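Local coordinates for protein tryptophane-5-halogenase (Microbispora sp. ATCC PTA-5024, PDB 5UAO) that probably uses reduced flavin (FAD) to chlorinate a tryptophan of the NAI-107 lanthipeptide precursor at carbon 5 of the indole, at residues A[101-109]-A[272-283]; A[431-442]-A[455-466]. All coordinates share one frame; numbering follows the deposited sequence.

Contact 1: A[101-109]-A[272-283]; sequences WKLGIRFEW and PYTTATTMNAGW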
loop_
_atom_site.group_PDB
_atom_site.type_symbol
_atom_site.label_atom_id
_atom_site.label_comp_id
_atom_site.label_asym_id
_atom_site.label_seq_id
_atom_site.Cartn_x
_atom_site.Cartn_y
_atom_site.Cartn_z
ATOM N N TRP A 101 -1.061 9.199 -29.971
ATOM C CA TRP A 101 -1.313 8.146 -29.068
ATOM C C TRP A 101 -0.026 7.461 -28.683
ATOM O O TRP A 101 0.850 7.213 -29.531
ATOM C CB TRP A 101 -2.296 7.097 -29.612
ATOM C CG TRP A 101 -3.691 7.592 -29.796
ATOM C CD1 TRP A 101 -4.300 8.675 -29.228
ATOM C CD2 TRP A 101 -4.635 7.025 -30.699
ATOM N NE1 TRP A 101 -5.628 8.799 -29.733
ATOM C CE2 TRP A 101 -5.826 7.801 -30.637
ATOM C CE3 TRP A 101 -4.583 5.931 -31.558
ATOM C CZ2 TRP A 101 -6.981 7.468 -31.379
ATOM C CZ3 TRP A 101 -5.723 5.607 -32.278
ATOM C CH2 TRP A 101 -6.903 6.384 -32.182
ATOM N N LYS A 102 0.017 7.105 -27.413
ATOM C CA LYS A 102 1.195 6.397 -26.814
ATOM C C LYS A 102 0.719 5.071 -26.192
ATOM O O LYS A 102 -0.053 5.065 -25.245
ATOM C CB LYS A 102 1.834 7.296 -25.803
ATOM C CG LYS A 102 3.039 6.687 -25.121
ATOM C CD LYS A 102 3.394 7.452 -23.852
ATOM C CE LYS A 102 4.558 6.813 -23.144
ATOM N NZ LYS A 102 4.753 7.474 -21.831
ATOM N N LEU A 103 1.078 3.963 -26.823
ATOM C CA LEU A 103 0.729 2.623 -26.421
ATOM C C LEU A 103 1.778 2.106 -25.437
ATOM O O LEU A 103 1.580 1.081 -24.722
ATOM C CB LEU A 103 0.717 1.683 -27.646
ATOM C CG LEU A 103 -0.334 1.973 -28.718
ATOM C CD1 LEU A 103 -0.365 0.916 -29.781
ATOM C CD2 LEU A 103 -1.673 2.065 -28.053
ATOM N N GLY A 104 2.878 2.825 -25.403
ATOM C CA GLY A 104 3.985 2.509 -24.508
ATOM C C GLY A 104 5.263 3.222 -24.905
ATOM O O GLY A 104 5.243 4.254 -25.582
ATOM N N ILE A 105 6.379 2.694 -24.383
ATOM C CA ILE A 105 7.690 3.190 -24.695
ATOM C C ILE A 105 8.489 2.076 -25.406
ATOM O O ILE A 105 8.541 0.912 -24.950
ATOM C CB ILE A 105 8.464 3.603 -23.432
ATOM C CG1 ILE A 105 7.743 4.712 -22.679
ATOM C CG2 ILE A 105 9.877 3.966 -23.810
ATOM C CD1 ILE A 105 8.279 5.080 -21.314
ATOM N N ARG A 106 9.063 2.453 -26.541
ATOM C CA ARG A 106 10.075 1.656 -27.177
ATOM C C ARG A 106 11.464 1.994 -26.696
ATOM O O ARG A 106 12.029 3.068 -27.030
ATOM C CB ARG A 106 10.025 1.871 -28.673
ATOM C CG ARG A 106 10.919 0.946 -29.455
ATOM C CD ARG A 106 10.847 1.110 -30.979
ATOM N NE ARG A 106 11.887 0.202 -31.442
ATOM C CZ ARG A 106 13.156 0.541 -31.686
ATOM N NH1 ARG A 106 13.571 1.808 -31.691
ATOM N NH2 ARG A 106 14.008 -0.417 -31.982
ATOM N N PHE A 107 12.105 0.992 -26.135
ATOM C CA PHE A 107 13.410 1.155 -25.510
ATOM C C PHE A 107 14.547 0.611 -26.398
ATOM O O PHE A 107 14.696 -0.619 -26.524
ATOM C CB PHE A 107 13.410 0.409 -24.172
ATOM C CG PHE A 107 12.828 1.164 -23.022
ATOM C CD1 PHE A 107 13.551 2.181 -22.427
ATOM C CD2 PHE A 107 11.560 0.854 -22.510
ATOM C CE1 PHE A 107 13.039 2.919 -21.382
ATOM C CE2 PHE A 107 11.054 1.567 -21.449
ATOM C CZ PHE A 107 11.777 2.620 -20.894
ATOM N N GLU A 108 15.325 1.509 -27.028
ATOM C CA GLU A 108 16.548 1.091 -27.728
ATOM C C GLU A 108 17.645 1.171 -26.649
ATOM O O GLU A 108 18.302 2.184 -26.426
ATOM C CB GLU A 108 16.968 1.939 -28.916
ATOM C CG GLU A 108 15.886 2.333 -29.841
ATOM C CD GLU A 108 16.527 3.011 -31.060
ATOM O OE1 GLU A 108 16.199 4.219 -31.347
ATOM O OE2 GLU A 108 17.472 2.369 -31.631
ATOM N N TRP A 109 17.773 0.065 -25.961
ATOM C CA TRP A 109 18.288 0.062 -24.628
ATOM C C TRP A 109 18.690 -1.360 -24.254
ATOM O O TRP A 109 17.995 -2.311 -24.603
ATOM C CB TRP A 109 17.133 0.487 -23.703
ATOM C CG TRP A 109 17.502 1.114 -22.366
ATOM C CD1 TRP A 109 17.793 0.465 -21.177
ATOM C CD2 TRP A 109 17.507 2.527 -22.051
ATOM N NE1 TRP A 109 18.028 1.403 -20.175
ATOM C CE2 TRP A 109 17.861 2.663 -20.689
ATOM C CE3 TRP A 109 17.308 3.674 -22.799
ATOM C CZ2 TRP A 109 17.974 3.897 -20.085
ATOM C CZ3 TRP A 109 17.387 4.900 -22.189
ATOM C CH2 TRP A 109 17.741 5.023 -20.858
ATOM N N PRO A 272 3.242 4.871 -32.689
ATOM C CA PRO A 272 2.291 4.846 -31.558
ATOM C C PRO A 272 2.926 4.577 -30.204
ATOM O O PRO A 272 2.445 3.745 -29.414
ATOM C CB PRO A 272 1.314 3.712 -31.957
ATOM C CG PRO A 272 2.161 2.763 -32.728
ATOM C CD PRO A 272 3.073 3.660 -33.534
ATOM N N TYR A 273 3.972 5.333 -29.917
ATOM C CA TYR A 273 4.740 5.176 -28.750
ATOM C C TYR A 273 5.806 6.295 -28.651
ATOM O O TYR A 273 6.164 6.963 -29.625
ATOM C CB TYR A 273 5.379 3.751 -28.715
ATOM C CG TYR A 273 6.120 3.397 -29.977
ATOM C CD1 TYR A 273 7.411 3.931 -30.242
ATOM C CD2 TYR A 273 5.562 2.509 -30.875
ATOM C CE1 TYR A 273 8.065 3.623 -31.433
ATOM C CE2 TYR A 273 6.198 2.175 -32.048
ATOM C CZ TYR A 273 7.419 2.719 -32.333
ATOM O OH TYR A 273 8.029 2.370 -33.477
ATOM N N THR A 274 6.348 6.450 -27.457
ATOM C CA THR A 274 7.513 7.274 -27.228
ATOM C C THR A 274 8.729 6.350 -27.428
ATOM O O THR A 274 8.688 5.155 -27.052
ATOM C CB THR A 274 7.467 7.806 -25.789
ATOM O OG1 THR A 274 6.361 8.704 -25.631
ATOM C CG2 THR A 274 8.703 8.490 -25.435
ATOM N N THR A 275 9.813 6.866 -27.982
ATOM C CA THR A 275 11.036 6.064 -28.116
ATOM C C THR A 275 12.075 6.638 -27.130
ATOM O O THR A 275 12.181 7.881 -26.962
ATOM C CB THR A 275 11.564 6.107 -29.558
ATOM O OG1 THR A 275 10.554 5.612 -30.455
ATOM C CG2 THR A 275 12.855 5.275 -29.732
ATOM N N ALA A 276 12.799 5.742 -26.480
ATOM C CA ALA A 276 13.918 6.095 -25.608
ATOM C C ALA A 276 15.134 5.385 -26.148
ATOM O O ALA A 276 15.186 4.137 -26.146
ATOM C CB ALA A 276 13.644 5.624 -24.200
ATOM N N THR A 277 16.094 6.189 -26.628
ATOM C CA THR A 277 17.262 5.677 -27.347
ATOM C C THR A 277 18.525 5.954 -26.540
ATOM O O THR A 277 18.806 7.120 -26.221
ATOM C CB THR A 277 17.339 6.402 -28.728
ATOM O OG1 THR A 277 16.168 6.098 -29.518
ATOM C CG2 THR A 277 18.493 6.024 -29.523
ATOM N N THR A 278 19.331 4.941 -26.326
ATOM C CA THR A 278 20.573 5.113 -25.559
ATOM C C THR A 278 21.552 5.944 -26.426
ATOM O O THR A 278 21.646 5.705 -27.625
ATOM C CB THR A 278 21.181 3.784 -25.239
ATOM O OG1 THR A 278 20.303 2.990 -24.432
ATOM C CG2 THR A 278 22.487 3.916 -24.398
ATOM N N MET A 279 22.250 6.899 -25.791
ATOM C CA MET A 279 23.143 7.826 -26.420
ATOM C C MET A 279 24.466 7.738 -25.619
ATOM O O MET A 279 24.554 7.000 -24.630
ATOM C CB MET A 279 22.591 9.260 -26.357
ATOM C CG MET A 279 21.226 9.500 -27.058
ATOM S SD MET A 279 21.413 9.362 -28.848
ATOM C CE MET A 279 21.935 11.020 -29.213
ATOM N N ASN A 280 25.492 8.412 -26.094
ATOM C CA ASN A 280 26.831 8.209 -25.493
ATOM C C ASN A 280 26.930 8.701 -24.054
ATOM O O ASN A 280 27.679 8.146 -23.244
ATOM C CB ASN A 280 27.909 8.883 -26.353
ATOM C CG ASN A 280 28.108 8.186 -27.718
ATOM O OD1 ASN A 280 27.833 7.019 -27.857
ATOM N ND2 ASN A 280 28.630 8.925 -28.705
ATOM N N ALA A 281 26.201 9.764 -23.758
ATOM C CA ALA A 281 26.237 10.382 -22.421
ATOM C C ALA A 281 24.831 10.601 -21.857
ATOM O O ALA A 281 24.601 11.584 -21.115
ATOM C CB ALA A 281 26.954 11.697 -22.554
ATOM N N GLY A 282 23.901 9.662 -22.116
ATOM C CA GLY A 282 22.506 9.809 -21.693
ATOM C C GLY A 282 21.596 9.119 -22.680
ATOM O O GLY A 282 21.921 8.007 -23.130
ATOM N N TRP A 283 20.487 9.769 -23.030
ATOM C CA TRP A 283 19.525 9.102 -23.909
ATOM C C TRP A 283 18.669 10.156 -24.584
ATOM O O TRP A 283 18.568 11.298 -24.100
ATOM C CB TRP A 283 18.648 8.100 -23.069
ATOM C CG TRP A 283 17.750 8.799 -22.041
ATOM C CD1 TRP A 283 18.118 9.261 -20.820
ATOM C CD2 TRP A 283 16.383 9.224 -22.218
ATOM N NE1 TRP A 283 17.066 9.911 -20.208
ATOM C CE2 TRP A 283 15.987 9.882 -21.040
ATOM C CE3 TRP A 283 15.415 9.008 -23.238
ATOM C CZ2 TRP A 283 14.697 10.394 -20.862
ATOM C CZ3 TRP A 283 14.139 9.495 -23.053
ATOM C CH2 TRP A 283 13.781 10.171 -21.869
HETATM O O HOH W 1 7.091 8.922 -22.486
HETATM O O HOH W 2 11.644 4.512 -32.736
#
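The small methyl of Ala-276 gives room for the larger side chains of strand 104-108 to close on it. Its CB takes CD1 of Phe-107 at 3.9 Å, and CG2 of Ile-105 approaches the same methyl. Trp-109 reaches past it. Its CG stands anti to the backbone N (chi1 -155°), which swings the indole over to strand 274-279. OG1 of Thr-278 comes obliquely to the rim of the ring, and CD1 of Phe-107 lies over the opposite side, also toward the rim. The six-membered edge of Trp-109 points at the face of Trp-283 in an offset edge-to-face pair, with planes 65° apart and CZ3 of Trp-109 3.6 Å from CB of Trp-283.

The other side of the sheet is more polar. Arg-106 runs extended beside Tyr-273, its CB 3.7 Å from the ring's CD1. Tyr-273 OH bonds to Asp-152. Glu-108 lies alongside Thr-277, whose OG1 donates to OE1 of Glu-108 at 2.6 Å from above the carboxylate plane. OE1 also meets NH1 of Arg-106 at salt-bridge range, while OE2 pairs with Arg-316. An alanine in place of Glu-108 would probably leave Arg-106 and Arg-316 without this shared countercharge and the Thr-277 hydroxyl without its acceptor.

Strands 104-108 and 274-279 are parallel neighbours, joined by backbone hydrogen bonds, next to the edge strand 116-119 of a mixed sheet. Glu-108 O accepts twice from Thr-278, from N and OG1. The face of Ile-105, Phe-107 and Ala-276 is mainly apolar, though Thr-274 lies on it too and bonds to His-175; on the face of Arg-106 and Glu-108 a carboxylate near two arginines is likely to stay ionised.

Contact 2: A[431-442]-A[455-466]; sequences LLRLFAAGAPLT and AAPLFYGLEGVD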
loop_
_atom_site.group_PDB
_atom_site.type_symbol
_atom_site.label_atom_id
_atom_site.label_comp_id
_atom_site.label_asym_id
_atom_site.label_seq_id
_atom_site.Cartn_x
_atom_site.Cartn_y
_atom_site.Cartn_z
ATOM N N LEU A 431 14.177 -5.544 -3.521
ATOM C CA LEU A 431 13.309 -6.058 -4.592
ATOM C C LEU A 431 14.125 -6.761 -5.704
ATOM O O LEU A 431 13.704 -7.801 -6.222
ATOM C CB LEU A 431 12.506 -4.879 -5.181
ATOM C CG LEU A 431 11.493 -5.232 -6.251
ATOM C CD1 LEU A 431 10.493 -6.207 -5.683
ATOM C CD2 LEU A 431 10.751 -4.003 -6.748
ATOM N N LEU A 432 15.299 -6.225 -6.039
ATOM C CA LEU A 432 16.179 -6.879 -7.063
ATOM C C LEU A 432 16.650 -8.280 -6.654
ATOM O O LEU A 432 16.768 -9.186 -7.516
ATOM C CB LEU A 432 17.401 -6.054 -7.402
ATOM C CG LEU A 432 17.088 -4.672 -8.010
ATOM C CD1 LEU A 432 18.344 -3.844 -8.210
ATOM C CD2 LEU A 432 16.298 -4.739 -9.307
ATOM N N ARG A 433 16.868 -8.461 -5.353
ATOM C CA ARG A 433 17.278 -9.768 -4.789
ATOM C C ARG A 433 16.172 -10.752 -4.876
ATOM O O ARG A 433 16.427 -11.966 -5.124
ATOM C CB ARG A 433 17.760 -9.654 -3.347
ATOM C CG ARG A 433 19.014 -8.815 -3.207
ATOM C CD ARG A 433 19.880 -9.198 -2.020
ATOM N NE ARG A 433 20.772 -8.114 -1.602
ATOM C CZ ARG A 433 20.420 -7.058 -0.842
ATOM N NH1 ARG A 433 19.162 -6.888 -0.390
ATOM N NH2 ARG A 433 21.338 -6.135 -0.535
ATOM N N LEU A 434 14.925 -10.288 -4.719
ATOM C CA LEU A 434 13.759 -11.144 -4.925
ATOM C C LEU A 434 13.637 -11.598 -6.393
ATOM O O LEU A 434 13.467 -12.809 -6.710
ATOM C CB LEU A 434 12.504 -10.409 -4.548
ATOM C CG LEU A 434 12.157 -10.129 -3.068
ATOM C CD1 LEU A 434 10.740 -9.532 -2.939
ATOM C CD2 LEU A 434 12.257 -11.371 -2.194
ATOM N N PHE A 435 13.714 -10.606 -7.283
ATOM C CA PHE A 435 13.708 -10.843 -8.736
ATOM C C PHE A 435 14.685 -11.929 -9.191
ATOM O O PHE A 435 14.314 -12.847 -9.918
ATOM C CB PHE A 435 14.080 -9.565 -9.461
ATOM C CG PHE A 435 14.166 -9.714 -10.962
ATOM C CD1 PHE A 435 13.031 -9.581 -11.743
ATOM C CD2 PHE A 435 15.373 -9.923 -11.585
ATOM C CE1 PHE A 435 13.107 -9.638 -13.099
ATOM C CE2 PHE A 435 15.428 -10.006 -12.951
ATOM C CZ PHE A 435 14.284 -9.883 -13.696
ATOM N N ALA A 436 15.928 -11.798 -8.764
ATOM C CA ALA A 436 16.998 -12.709 -9.149
ATOM C C ALA A 436 16.685 -14.165 -8.831
ATOM O O ALA A 436 17.025 -15.089 -9.614
ATOM C CB ALA A 436 18.290 -12.301 -8.475
ATOM N N ALA A 437 16.037 -14.368 -7.700
ATOM C CA ALA A 437 15.785 -15.702 -7.196
ATOM C C ALA A 437 14.645 -16.327 -7.971
ATOM O O ALA A 437 14.424 -17.539 -7.890
ATOM C CB ALA A 437 15.449 -15.640 -5.689
ATOM N N GLY A 438 13.881 -15.523 -8.700
ATOM C CA GLY A 438 12.774 -16.062 -9.516
ATOM C C GLY A 438 11.983 -14.997 -10.226
ATOM O O GLY A 438 11.071 -14.371 -9.646
ATOM N N ALA A 439 12.317 -14.811 -11.493
ATOM C CA ALA A 439 11.715 -13.760 -12.343
ATOM C C ALA A 439 10.704 -14.360 -13.348
ATOM O O ALA A 439 10.856 -15.495 -13.781
ATOM C CB ALA A 439 12.828 -13.032 -13.088
ATOM N N PRO A 440 9.672 -13.628 -13.704
ATOM C CA PRO A 440 9.308 -12.278 -13.321
ATOM C C PRO A 440 8.598 -12.283 -11.969
ATOM O O PRO A 440 7.916 -13.266 -11.616
ATOM C CB PRO A 440 8.287 -11.890 -14.380
ATOM C CG PRO A 440 7.641 -13.163 -14.774
ATOM C CD PRO A 440 8.664 -14.228 -14.591
ATOM N N LEU A 441 8.696 -11.174 -11.262
ATOM C CA LEU A 441 8.038 -11.037 -9.992
ATOM C C LEU A 441 6.577 -11.139 -10.145
ATOM O O LEU A 441 5.875 -11.637 -9.248
ATOM C CB LEU A 441 8.385 -9.674 -9.367
ATOM C CG LEU A 441 9.831 -9.487 -8.903
ATOM C CD1 LEU A 441 10.132 -7.989 -8.741
ATOM C CD2 LEU A 441 10.054 -10.259 -7.630
ATOM N N THR A 442 6.056 -10.663 -11.262
ATOM C CA THR A 442 4.616 -10.808 -11.543
ATOM C C THR A 442 4.185 -12.297 -11.717
ATOM O O THR A 442 2.999 -12.551 -11.679
ATOM C CB THR A 442 4.169 -10.041 -12.811
ATOM O OG1 THR A 442 5.074 -10.279 -13.919
ATOM C CG2 THR A 442 4.120 -8.559 -12.484
ATOM N N ALA A 455 7.538 -2.024 -2.965
ATOM C CA ALA A 455 8.722 -1.320 -3.502
ATOM C C ALA A 455 8.560 -0.762 -4.921
ATOM O O ALA A 455 9.424 -0.039 -5.416
ATOM C CB ALA A 455 9.912 -2.263 -3.474
ATOM N N ALA A 456 7.483 -1.131 -5.610
ATOM C CA ALA A 456 7.302 -0.683 -6.953
ATOM C C ALA A 456 6.433 0.597 -6.972
ATOM O O ALA A 456 5.706 0.877 -6.000
ATOM C CB ALA A 456 6.668 -1.773 -7.762
ATOM N N PRO A 457 6.499 1.369 -8.060
ATOM C CA PRO A 457 5.754 2.596 -8.068
ATOM C C PRO A 457 4.324 2.220 -8.326
ATOM O O PRO A 457 4.041 1.238 -8.976
ATOM C CB PRO A 457 6.339 3.369 -9.261
ATOM C CG PRO A 457 7.611 2.641 -9.623
ATOM C CD PRO A 457 7.356 1.243 -9.266
ATOM N N LEU A 458 3.441 3.000 -7.787
ATOM C CA LEU A 458 2.043 2.678 -7.845
ATOM C C LEU A 458 1.510 2.631 -9.238
ATOM O O LEU A 458 0.729 1.727 -9.578
ATOM C CB LEU A 458 1.272 3.741 -7.094
ATOM C CG LEU A 458 -0.194 3.411 -6.861
ATOM C CD1 LEU A 458 -0.324 2.092 -6.064
ATOM C CD2 LEU A 458 -0.812 4.619 -6.153
ATOM N N PHE A 459 1.863 3.604 -10.070
ATOM C CA PHE A 459 1.267 3.530 -11.393
ATOM C C PHE A 459 1.944 2.439 -12.243
ATOM O O PHE A 459 1.288 1.729 -12.945
ATOM C CB PHE A 459 1.322 4.878 -12.145
ATOM C CG PHE A 459 0.944 4.734 -13.551
ATOM C CD1 PHE A 459 -0.405 4.587 -13.899
ATOM C CD2 PHE A 459 1.906 4.636 -14.554
ATOM C CE1 PHE A 459 -0.790 4.406 -15.234
ATOM C CE2 PHE A 459 1.516 4.405 -15.884
ATOM C CZ PHE A 459 0.182 4.264 -16.210
ATOM N N TYR A 460 3.267 2.363 -12.194
ATOM C CA TYR A 460 4.089 1.559 -13.126
ATOM C C TYR A 460 4.092 0.085 -12.698
ATOM O O TYR A 460 4.135 -0.812 -13.542
ATOM C CB TYR A 460 5.530 2.153 -13.193
ATOM C CG TYR A 460 5.549 3.566 -13.709
ATOM C CD1 TYR A 460 5.590 3.845 -15.076
ATOM C CD2 TYR A 460 5.510 4.657 -12.815
ATOM C CE1 TYR A 460 5.538 5.178 -15.544
ATOM C CE2 TYR A 460 5.478 5.954 -13.260
ATOM C CZ TYR A 460 5.455 6.219 -14.627
ATOM O OH TYR A 460 5.474 7.526 -15.037
ATOM N N GLY A 461 4.155 -0.141 -11.383
ATOM C CA GLY A 461 3.875 -1.442 -10.777
ATOM C C GLY A 461 5.002 -2.425 -10.969
ATOM O O GLY A 461 6.054 -2.106 -11.569
ATOM N N LEU A 462 4.786 -3.628 -10.447
ATOM C CA LEU A 462 5.717 -4.699 -10.579
ATOM C C LEU A 462 5.933 -5.046 -12.031
ATOM O O LEU A 462 7.045 -5.442 -12.401
ATOM C CB LEU A 462 5.218 -5.971 -9.896
ATOM C CG LEU A 462 5.373 -5.988 -8.413
ATOM C CD1 LEU A 462 4.795 -7.302 -7.951
ATOM C CD2 LEU A 462 6.849 -5.825 -8.025
ATOM N N GLU A 463 4.882 -4.931 -12.840
ATOM C CA GLU A 463 4.994 -5.226 -14.280
ATOM C C GLU A 463 6.029 -4.305 -14.954
ATOM O O GLU A 463 6.779 -4.715 -15.818
ATOM C CB GLU A 463 3.595 -5.220 -14.996
ATOM C CG GLU A 463 2.775 -3.936 -15.002
ATOM C CD GLU A 463 1.975 -3.648 -13.700
ATOM O OE1 GLU A 463 2.179 -4.357 -12.696
ATOM O OE2 GLU A 463 1.147 -2.686 -13.664
ATOM N N GLY A 464 6.105 -3.056 -14.534
ATOM C CA GLY A 464 7.055 -2.151 -15.118
ATOM C C GLY A 464 8.473 -2.517 -14.716
ATOM O O GLY A 464 9.408 -2.487 -15.535
ATOM N N VAL A 465 8.638 -2.861 -13.455
ATOM C CA VAL A 465 9.971 -3.313 -12.949
ATOM C C VAL A 465 10.409 -4.592 -13.682
ATOM O O VAL A 465 11.548 -4.676 -14.179
ATOM C CB VAL A 465 9.954 -3.565 -11.428
ATOM C CG1 VAL A 465 11.310 -4.110 -10.945
ATOM C CG2 VAL A 465 9.631 -2.238 -10.698
ATOM N N ASP A 466 9.519 -5.562 -13.783
ATOM C CA ASP A 466 9.817 -6.800 -14.518
ATOM C C ASP A 466 10.225 -6.510 -15.986
ATOM O O ASP A 466 11.156 -7.102 -16.507
ATOM C CB ASP A 466 8.596 -7.683 -14.531
ATOM C CG ASP A 466 8.440 -8.581 -13.246
ATOM O OD1 ASP A 466 9.413 -8.951 -12.504
ATOM O OD2 ASP A 466 7.277 -8.991 -13.048
#
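Asp-466, on helix 461-471, receives the turn of 441-442 with both carboxylate oxygens in the helical part of the halogenase, where a carboxylate bridges two successive backbone amides of the 3-10 turn. Leu-441 N donates to OD1 of Asp-466 at 2.6 Å, on the syn side and 19° out of the carboxylate plane. Thr-442 N donates to OD2 of Asp-466 at 2.7 Å, using the syn lone pair. Thr-442 OG1 gives OD2 a second bond, nearly in line with the C-O bond. The hydroxyl sits between the backbone N and the carbonyl carbon (chi1 47°), and there it reaches the same oxygen as its own amide. Three donors therefore hold the buried carboxylate and fix its rotation. They would probably favour the charged form.

Apolar groups surround this site. CB of Pro-440, which follows a cis peptide bond, presses against OD2 of Asp-466 at 3.3 Å. Thr-442 turns its CG2 to CB of Leu-462, 3.8 Å away. Leu-441 and Leu-462 cross at about a right angle, CD1 meeting CD2.

Farther out, Leu-431 on helix 429-437 brings its two branches to different partners. CD1 faces CD2 of Leu-462, and CD2 faces CG1 of Val-465 and CB of Ala-455. The axes of 431-437 and 461-466 come no closer than 12.2 Å and lie at 70° to each other, so side chains bridge the interval. Helix 129-136 touches Pro-440 and Thr-442, and Arg-433 forms a salt bridge with Asp-384 of the second subunit.

The ring of Phe-435 has CB of Ala-439 over one face, and its edge carbon CD1 lies 3.8 Å from OD1 of Asp-466.

Contact 1 and contact 2 are both largely buried, but contact 1 lies deeper. Its centre is about 14 Å from the centre of the chain, against about 20 Å for contact 2. They share no elements: contact 1 joins two strands of a mixed sheet, one of them near FAD, whereas contact 2 joins a helix and the following turn to another helix, beside the second subunit. In contact 1 regular backbone bonds do most of the joining. In contact 2 one carboxylate binds backbone amides and a hydroxyl. The two sites come within about 6 Å at their nearest atoms without touching.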